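PDB 4NZJ: putative alpha-galactosidase from Bacteroides fragilis, which probably hydrolyses terminal, non-reducing alpha-D-galactose residues from alpha-D-galactosides such as galactose oligosaccharides, galactomannans and galactolipids, as a member of glycoside hydrolase family 27. Local coordinates for residues 100-105 / 383-388. Sequence-based numbering, arbitrary orientation.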
ATOM      1  N   PRO A 100       2.433  -0.709  -5.559  1.00 17.35           N
ATOM      2  CA  PRO A 100       2.548  -0.294  -4.159  1.00 16.43           C
ATOM      3  C   PRO A 100       1.925  -1.298  -3.188  1.00 17.07           C
ATOM      4  O   PRO A 100       0.935  -1.955  -3.534  1.00 19.00           O
ATOM      5  CB  PRO A 100       1.778   1.033  -4.121  1.00 16.93           C
ATOM      6  CG  PRO A 100       1.857   1.542  -5.516  1.00 17.16           C
ATOM      7  CD  PRO A 100       1.814   0.329  -6.397  1.00 17.90           C
ATOM      8  N   PRO A 101       2.496  -1.418  -1.981  1.00 17.36           N
ATOM      9  CA  PRO A 101       1.922  -2.350  -1.006  1.00 17.03           C
ATOM     10  C   PRO A 101       0.596  -1.844  -0.447  1.00 16.25           C
ATOM     11  O   PRO A 101       0.426  -0.643  -0.240  1.00 16.44           O
ATOM     12  CB  PRO A 101       2.980  -2.406   0.092  1.00 16.85           C
ATOM     13  CG  PRO A 101       3.658  -1.087   0.017  1.00 17.13           C
ATOM     14  CD  PRO A 101       3.614  -0.644  -1.415  1.00 17.58           C
HETATM   15  N   MSE A 102      -0.329  -2.763  -0.205  1.00 15.42           N
HETATM   16  CA  MSE A 102      -1.620  -2.447   0.379  1.00 15.05           C
HETATM   17  C   MSE A 102      -1.815  -3.307   1.599  1.00 15.32           C
HETATM   18  O   MSE A 102      -1.456  -4.487   1.597  1.00 16.58           O
HETATM   19  CB  MSE A 102      -2.729  -2.751  -0.624  1.00 16.48           C
HETATM   20  CG  MSE A 102      -2.566  -1.998  -1.940  1.00 16.07           C
HETATM   21 SE   MSE A 102      -3.972  -2.512  -3.214  0.75 16.67          SE
HETATM   22  CE  MSE A 102      -5.536  -2.172  -2.071  1.00 16.80           C
ATOM     23  N   GLY A 103      -2.402  -2.740   2.644  1.00 15.34           N
ATOM     24  CA  GLY A 103      -2.596  -3.491   3.877  1.00 16.93           C
ATOM     25  C   GLY A 103      -2.989  -2.636   5.057  1.00 15.98           C
ATOM     26  O   GLY A 103      -3.704  -1.639   4.912  1.00 16.98           O
ATOM     27  N   TRP A 104      -2.505  -3.039   6.224  1.00 16.19           N
ATOM     28  CA  TRP A 104      -2.913  -2.469   7.505  1.00 15.52           C
ATOM     29  C   TRP A 104      -1.733  -2.465   8.466  1.00 16.16           C
ATOM     30  O   TRP A 104      -0.928  -3.396   8.473  1.00 16.38           O
ATOM     31  CB  TRP A 104      -4.050  -3.309   8.079  1.00 16.01           C
ATOM     32  CG  TRP A 104      -4.491  -2.988   9.470  1.00 16.57           C
ATOM     33  CD1 TRP A 104      -5.375  -2.023   9.843  1.00 16.64           C
ATOM     34  CD2 TRP A 104      -4.099  -3.663  10.676  1.00 16.88           C
ATOM     35  NE1 TRP A 104      -5.553  -2.042  11.204  1.00 17.71           N
ATOM     36  CE2 TRP A 104      -4.784  -3.042  11.741  1.00 16.58           C
ATOM     37  CE3 TRP A 104      -3.238  -4.731  10.958  1.00 16.71           C
ATOM     38  CZ2 TRP A 104      -4.647  -3.464  13.072  1.00 17.62           C
ATOM     39  CZ3 TRP A 104      -3.089  -5.144  12.285  1.00 18.03           C
ATOM     40  CH2 TRP A 104      -3.796  -4.515  13.322  1.00 18.33           C
ATOM     41  N   ASN A 105      -1.634  -1.397   9.251  1.00 17.53           N
ATOM     42  CA  ASN A 105      -0.633  -1.278  10.307  1.00 18.32           C
ATOM     43  C   ASN A 105      -1.347  -1.189  11.649  1.00 17.82           C
ATOM     44  O   ASN A 105      -2.361  -0.495  11.780  1.00 18.99           O
ATOM     45  CB  ASN A 105       0.246  -0.056  10.077  1.00 20.07           C
ATOM     46  CG  ASN A 105       1.239   0.177  11.204  1.00 24.38           C
ATOM     47  OD1 ASN A 105       0.875   0.684  12.265  1.00 25.77           O
ATOM     48  ND2 ASN A 105       2.502  -0.190  10.978  1.00 25.87           N
ATOM     49  N   ILE A 383      -5.885   2.333 -10.414  1.00 18.72           N
ATOM     50  CA  ILE A 383      -4.942   3.405 -10.719  1.00 18.81           C
ATOM     51  C   ILE A 383      -3.680   3.294  -9.847  1.00 18.30           C
ATOM     52  O   ILE A 383      -2.566   3.322 -10.374  1.00 19.18           O
ATOM     53  CB  ILE A 383      -5.608   4.790 -10.582  1.00 19.82           C
ATOM     54  CG1 ILE A 383      -6.596   4.991 -11.738  1.00 20.76           C
ATOM     55  CG2 ILE A 383      -4.562   5.897 -10.557  1.00 19.53           C
ATOM     56  CD1 ILE A 383      -7.538   6.161 -11.557  1.00 22.11           C
ATOM     57  N   ASN A 384      -3.854   3.146  -8.534  1.00 18.04           N
ATOM     58  CA  ASN A 384      -2.709   2.948  -7.616  1.00 17.59           C
ATOM     59  C   ASN A 384      -1.811   1.790  -8.036  1.00 17.68           C
ATOM     60  O   ASN A 384      -0.580   1.872  -7.964  1.00 18.42           O
ATOM     61  CB  ASN A 384      -3.197   2.685  -6.195  1.00 17.17           C
ATOM     62  CG  ASN A 384      -2.052   2.483  -5.206  1.00 17.60           C
ATOM     63  OD1 ASN A 384      -1.704   1.350  -4.871  1.00 17.98           O
ATOM     64  ND2 ASN A 384      -1.465   3.581  -4.738  1.00 17.76           N
ATOM     65  N   GLN A 385      -2.446   0.706  -8.471  1.00 17.64           N
ATOM     66  CA  GLN A 385      -1.749  -0.532  -8.807  1.00 19.02           C
ATOM     67  C   GLN A 385      -1.319  -0.619 -10.282  1.00 19.70           C
ATOM     68  O   GLN A 385      -0.845  -1.657 -10.732  1.00 20.99           O
ATOM     69  CB  GLN A 385      -2.641  -1.724  -8.437  1.00 19.28           C
ATOM     70  CG  GLN A 385      -2.960  -1.815  -6.952  1.00 18.82           C
ATOM     71  CD  GLN A 385      -1.761  -2.257  -6.131  1.00 18.82           C
ATOM     72  OE1 GLN A 385      -1.342  -3.417  -6.195  1.00 20.35           O
ATOM     73  NE2 GLN A 385      -1.194  -1.334  -5.364  1.00 18.61           N
ATOM     74  N   ASP A 386      -1.473   0.467 -11.034  1.00 20.02           N
ATOM     75  CA  ASP A 386      -1.102   0.449 -12.449  1.00 21.84           C
ATOM     76  C   ASP A 386       0.351   0.006 -12.616  1.00 22.79           C
ATOM     77  O   ASP A 386       1.233   0.525 -11.940  1.00 22.64           O
ATOM     78  CB  ASP A 386      -1.297   1.814 -13.094  1.00 22.50           C
ATOM     79  CG  ASP A 386      -1.057   1.780 -14.591  1.00 25.20           C
ATOM     80  OD1 ASP A 386      -1.960   1.329 -15.330  1.00 28.61           O
ATOM     81  OD2 ASP A 386       0.042   2.179 -15.036  1.00 25.91           O
ATOM     82  N   VAL A 387       0.586  -0.924 -13.541  1.00 24.41           N
ATOM     83  CA  VAL A 387       1.905  -1.555 -13.671  0.50 25.46           C
ATOM     84  C   VAL A 387       3.020  -0.589 -14.093  1.00 25.68           C
ATOM     85  O   VAL A 387       4.193  -0.853 -13.841  1.00 26.67           O
ATOM     86  CB  VAL A 387       1.881  -2.784 -14.611  0.50 27.97           C
ATOM     87  CG1 VAL A 387       0.872  -3.812 -14.115  0.50 28.17           C
ATOM     88  CG2 VAL A 387       1.590  -2.386 -16.052  0.50 29.72           C
ATOM     89  N   LEU A 388       2.677   0.531 -14.718  1.00 25.12           N
ATOM     90  CA  LEU A 388       3.709   1.506 -15.084  1.00 25.78           C
ATOM     91  C   LEU A 388       4.340   2.116 -13.823  1.00 24.75           C
ATOM     92  O   LEU A 388       5.524   2.442 -13.815  1.00 25.97           O
ATOM     93  CB  LEU A 388       3.149   2.597 -15.999  1.00 27.22           C
ATOM     94  CG  LEU A 388       4.183   3.550 -16.611  1.00 29.36           C
ATOM     95  CD1 LEU A 388       5.157   2.818 -17.520  1.00 32.07           C
ATOM     96  CD2 LEU A 388       3.471   4.665 -17.360  1.00 30.13           C
TER
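Gln385 reaches across to Pro100 with its carboxamide, and NE2 gives a nearly straight hydrogen bond to Pro100 O (2.9 Å, N-H...O angle 171°). The same NE2 donates its other hydrogen to Asn384 OD1 at 2.8 Å. Both acceptors lie essentially in the amide plane of Gln385, which fixes the flip and rotation of the group; OE1 is bound in turn by Thr99 OG1, just ahead of the proline. Asn384 ND2 donates to Ser356 O, just ahead of strand 358-360, which helps to hold OD1 toward Gln385 NE2. A bend at chi2 (-72°) folds the Gln385 chain back to bring its amide to the proline carbonyl. The bond to Pro100 O, with that to Thr99, ties the start of the catalytic (beta/alpha)8 barrel domain to its last helix: Pro100 and Pro101 lead into the first barrel strand, 102-105, which lies beside the last, 358-360, while 383-388 leaves helix 378-384, after which the chain enters the C-terminal beta domain. The remaining contacts are van der Waals. Pro100 lays its ring against the helix end, CD 3.3 Å from Asn384 O and CB 3.6 Å from Asn384 OD1. Selenomethionine Met102 brings SE to 3.7 Å from Gln385 CD, and its CG lies equally near Gln385 NE2.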